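Local coordinates for protein restriction endonuclease PacI (Pseudomonas alcaligenes, PDB 3M7K) that probably cleaves DNA at a rare eight-base-pair target site, as an HNH restriction endonuclease with a beta-beta-alpha-metal active site, at residues 15-18 with 19-23. Residues are numbered along the deposited sequence; the frame is centred on the assembly and turned at random.
With PT (platinum (II) ion), chain G; nucleotides of chain C.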
loop_
_atom_site.group_PDB
_atom_site.type_symbol
_atom_site.label_atom_id
_atom_site.label_comp_id
_atom_site.label_asym_id
_atom_site.label_seq_id
_atom_site.Cartn_x
_atom_site.Cartn_y
_atom_site.Cartn_z
ATOM N N GLU A 15 -9.672 24.581 8.821
ATOM C CA GLU A 15 -8.212 24.617 8.692
ATOM C C GLU A 15 -7.535 24.172 10.006
ATOM O O GLU A 15 -6.308 24.105 10.094
ATOM C CB GLU A 15 -7.760 26.016 8.262
ATOM C CG GLU A 15 -6.489 26.027 7.428
ATOM C CD GLU A 15 -6.621 25.269 6.119
ATOM O OE1 GLU A 15 -5.610 24.707 5.664
ATOM O OE2 GLU A 15 -7.726 25.238 5.539
ATOM N N PHE A 16 -8.351 23.839 11.010
ATOM C CA PHE A 16 -7.857 23.332 12.290
ATOM C C PHE A 16 -8.241 21.868 12.564
ATOM O O PHE A 16 -9.176 21.342 11.960
ATOM C CB PHE A 16 -8.361 24.245 13.430
ATOM C CG PHE A 16 -7.794 25.646 13.377
ATOM C CD1 PHE A 16 -8.500 26.681 12.759
ATOM C CD2 PHE A 16 -6.541 25.921 13.917
ATOM C CE1 PHE A 16 -7.969 27.976 12.691
ATOM C CE2 PHE A 16 -5.999 27.206 13.854
ATOM C CZ PHE A 16 -6.717 28.240 13.246
ATOM N N TYR A 17 -7.528 21.224 13.489
ATOM C CA TYR A 17 -7.816 19.835 13.886
ATOM C C TYR A 17 -8.952 19.716 14.902
ATOM O O TYR A 17 -9.223 20.653 15.631
ATOM C CB TYR A 17 -6.571 19.199 14.486
ATOM C CG TYR A 17 -5.448 18.982 13.499
ATOM C CD1 TYR A 17 -4.293 19.758 13.560
ATOM C CD2 TYR A 17 -5.531 17.982 12.515
ATOM C CE1 TYR A 17 -3.242 19.556 12.663
ATOM C CE2 TYR A 17 -4.481 17.774 11.606
ATOM C CZ TYR A 17 -3.349 18.568 11.694
ATOM O OH TYR A 17 -2.308 18.381 10.830
ATOM N N ALA A 18 -9.594 18.554 14.965
ATOM C CA ALA A 18 -10.700 18.343 15.906
ATOM C C ALA A 18 -10.212 17.964 17.310
ATOM O O ALA A 18 -10.964 18.052 18.286
ATOM C CB ALA A 18 -11.680 17.297 15.359
ATOM N N GLY A 19 -8.949 17.564 17.417
ATOM C CA GLY A 19 -8.357 17.212 18.713
ATOM C C GLY A 19 -7.793 18.407 19.462
ATOM O O GLY A 19 -8.175 19.553 19.205
ATOM N N SER A 20 -6.863 18.140 20.376
ATOM C CA SER A 20 -6.297 19.178 21.243
ATOM C C SER A 20 -5.139 20.013 20.647
ATOM O O SER A 20 -4.528 20.817 21.369
ATOM C CB SER A 20 -5.868 18.563 22.583
ATOM O OG SER A 20 -4.894 17.550 22.382
ATOM N N SER A 21 -4.843 19.838 19.353
ATOM C CA SER A 21 -3.798 20.630 18.676
ATOM C C SER A 21 -4.204 22.101 18.511
ATOM O O SER A 21 -5.366 22.407 18.198
ATOM C CB SER A 21 -3.439 20.039 17.298
ATOM O OG SER A 21 -2.568 18.919 17.405
ATOM N N LYS A 22 -3.236 22.994 18.728
ATOM C CA LYS A 22 -3.426 24.445 18.577
ATOM C C LYS A 22 -2.920 24.969 17.222
ATOM O O LYS A 22 -3.315 26.056 16.788
ATOM C CB LYS A 22 -2.726 25.197 19.714
ATOM C CG LYS A 22 -3.314 24.941 21.099
ATOM C CD LYS A 22 -2.353 25.405 22.195
ATOM C CE LYS A 22 -2.951 25.210 23.586
ATOM N NZ LYS A 22 -2.039 25.700 24.663
ATOM N N MET A 23 -2.036 24.202 16.577
ATOM C CA MET A 23 -1.512 24.520 15.238
ATOM C C MET A 23 -2.564 24.272 14.131
ATOM O O MET A 23 -3.355 23.328 14.226
ATOM C CB MET A 23 -0.188 23.744 14.952
ATOM C CG MET A 23 -0.161 22.219 15.292
ATOM S SD MET A 23 1.422 21.301 14.960
ATOM C CE MET A 23 2.500 22.247 16.046
HETATM PT PT PT G . 0.646 19.578 15.655
ATOM P P DG C 4 -5.394 16.103 17.015
ATOM O OP1 DG C 4 -6.695 15.761 16.416
ATOM O OP2 DG C 4 -4.994 17.517 16.999
ATOM O "O5'" DG C 4 -5.311 15.614 18.533
ATOM C "C5'" DG C 4 -4.915 14.285 18.811
ATOM C "C4'" DG C 4 -3.530 14.223 19.427
ATOM O "O4'" DG C 4 -2.537 14.858 18.604
ATOM C "C3'" DG C 4 -3.364 14.924 20.767
ATOM O "O3'" DG C 4 -3.500 13.946 21.774
ATOM C "C2'" DG C 4 -1.956 15.538 20.726
ATOM C "C1'" DG C 4 -1.413 14.928 19.448
ATOM N N9 DG C 4 -0.369 15.623 18.708
ATOM C C8 DG C 4 -0.487 16.702 17.861
ATOM N N7 DG C 4 0.647 17.064 17.325
ATOM C C5 DG C 4 1.563 16.165 17.846
ATOM C C6 DG C 4 2.949 16.044 17.637
ATOM O O6 DG C 4 3.663 16.727 16.906
ATOM N N1 DG C 4 3.507 14.987 18.359
ATOM C C2 DG C 4 2.802 14.141 19.186
ATOM N N2 DG C 4 3.491 13.170 19.804
ATOM N N3 DG C 4 1.498 14.243 19.394
ATOM C C4 DG C 4 0.953 15.271 18.695
ATOM P P DA C 3 -2.804 14.665 10.472
ATOM O OP1 DA C 3 -4.138 14.531 9.836
ATOM O OP2 DA C 3 -1.934 15.813 10.105
ATOM O "O5'" DA C 3 -2.942 14.691 12.045
ATOM C "C5'" DA C 3 -4.034 14.088 12.707
ATOM C "C4'" DA C 3 -3.812 14.120 14.220
ATOM O "O4'" DA C 3 -2.459 13.684 14.506
ATOM C "C3'" DA C 3 -3.908 15.480 14.908
ATOM O "O3'" DA C 3 -4.229 15.280 16.279
ATOM C "C2'" DA C 3 -2.486 16.025 14.798
ATOM C "C1'" DA C 3 -1.681 14.747 15.040
ATOM N N9 DA C 3 -0.369 14.720 14.389
ATOM C C8 DA C 3 -0.004 15.294 13.204
ATOM N N7 DA C 3 1.250 15.076 12.878
ATOM C C5 DA C 3 1.741 14.311 13.938
ATOM C C6 DA C 3 3.006 13.731 14.220
ATOM N N6 DA C 3 4.079 13.849 13.434
ATOM N N1 DA C 3 3.133 13.007 15.353
ATOM C C2 DA C 3 2.080 12.870 16.170
ATOM N N3 DA C 3 0.851 13.358 16.012
ATOM C C4 DA C 3 0.749 14.077 14.868
ATOM P P DC C 5 -3.509 14.364 23.320
ATOM O OP1 DC C 5 -4.248 13.311 24.040
ATOM O OP2 DC C 5 -3.912 15.783 23.451
ATOM O "O5'" DC C 5 -1.960 14.260 23.695
ATOM C "C5'" DC C 5 -1.378 12.972 23.690
ATOM C "C4'" DC C 5 0.047 13.034 24.178
ATOM O "O4'" DC C 5 0.852 13.757 23.223
ATOM C "C3'" DC C 5 0.225 13.752 25.503
ATOM O "O3'" DC C 5 1.050 12.912 26.278
ATOM C "C2'" DC C 5 0.883 15.081 25.113
ATOM C "C1'" DC C 5 1.691 14.674 23.887
ATOM N N1 DC C 5 2.024 15.711 22.851
ATOM C C2 DC C 5 3.328 15.752 22.305
ATOM O O2 DC C 5 4.193 14.958 22.708
ATOM N N3 DC C 5 3.621 16.680 21.353
ATOM C C4 DC C 5 2.671 17.528 20.937
ATOM N N4 DC C 5 2.998 18.415 19.988
ATOM C C5 DC C 5 1.338 17.495 21.469
ATOM C C6 DC C 5 1.061 16.581 22.412
#
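The Tyr17 ring lies beside Ser21 CB and Met23 O, which approach it obliquely at CD1; the Phe16 ring meets the carbonyls of Lys22 and Met23 more loosely. One face of the Tyr17 ring lies against the sugar of DA3 of chain C, whose C2' stands 4.0 Å above the plane, over the ring centre. Lys22 O sits at the edge of the Phe16 ring, near its plane, 4.1 Å from Phe16 CE2. The two segments form one turning loop between strand 10-11 and helix 25-40. It belongs to the N-terminal zinc-binding CxxC module, and Phe16 touches Cys24, one of the zinc ligands.

The loop grips the DNA backbone at two successive phosphates. Tyr17 OH donates a hydrogen bond to OP2 of DA3 of chain C at 2.7 Å. CG of Tyr17 is anti to the carbonyl carbon (chi1 -68°), which carries the ring along the DNA strand to that phosphate. A phenylalanine in its place would probably leave OP2 of DA3 of chain C without this hydroxyl donor. At the next phosphate, Ser21 N makes a weak bond to OP2 of DG4 of chain C, 3.3 Å long and bent to 140°. Ser21 OG lies 2.8 Å from OP2 of DG4 of chain C; this bond is weak, and its proton could go to another acceptor instead. Gly19 N comes within 3.1 Å of OP1 of DG4 of chain C. Met23 O is buried beside Tyr17 and has no polar partner. In this crystal a platinum (II) ion is bound by Met28 and by Met23 SD, the latter at 2.0 Å.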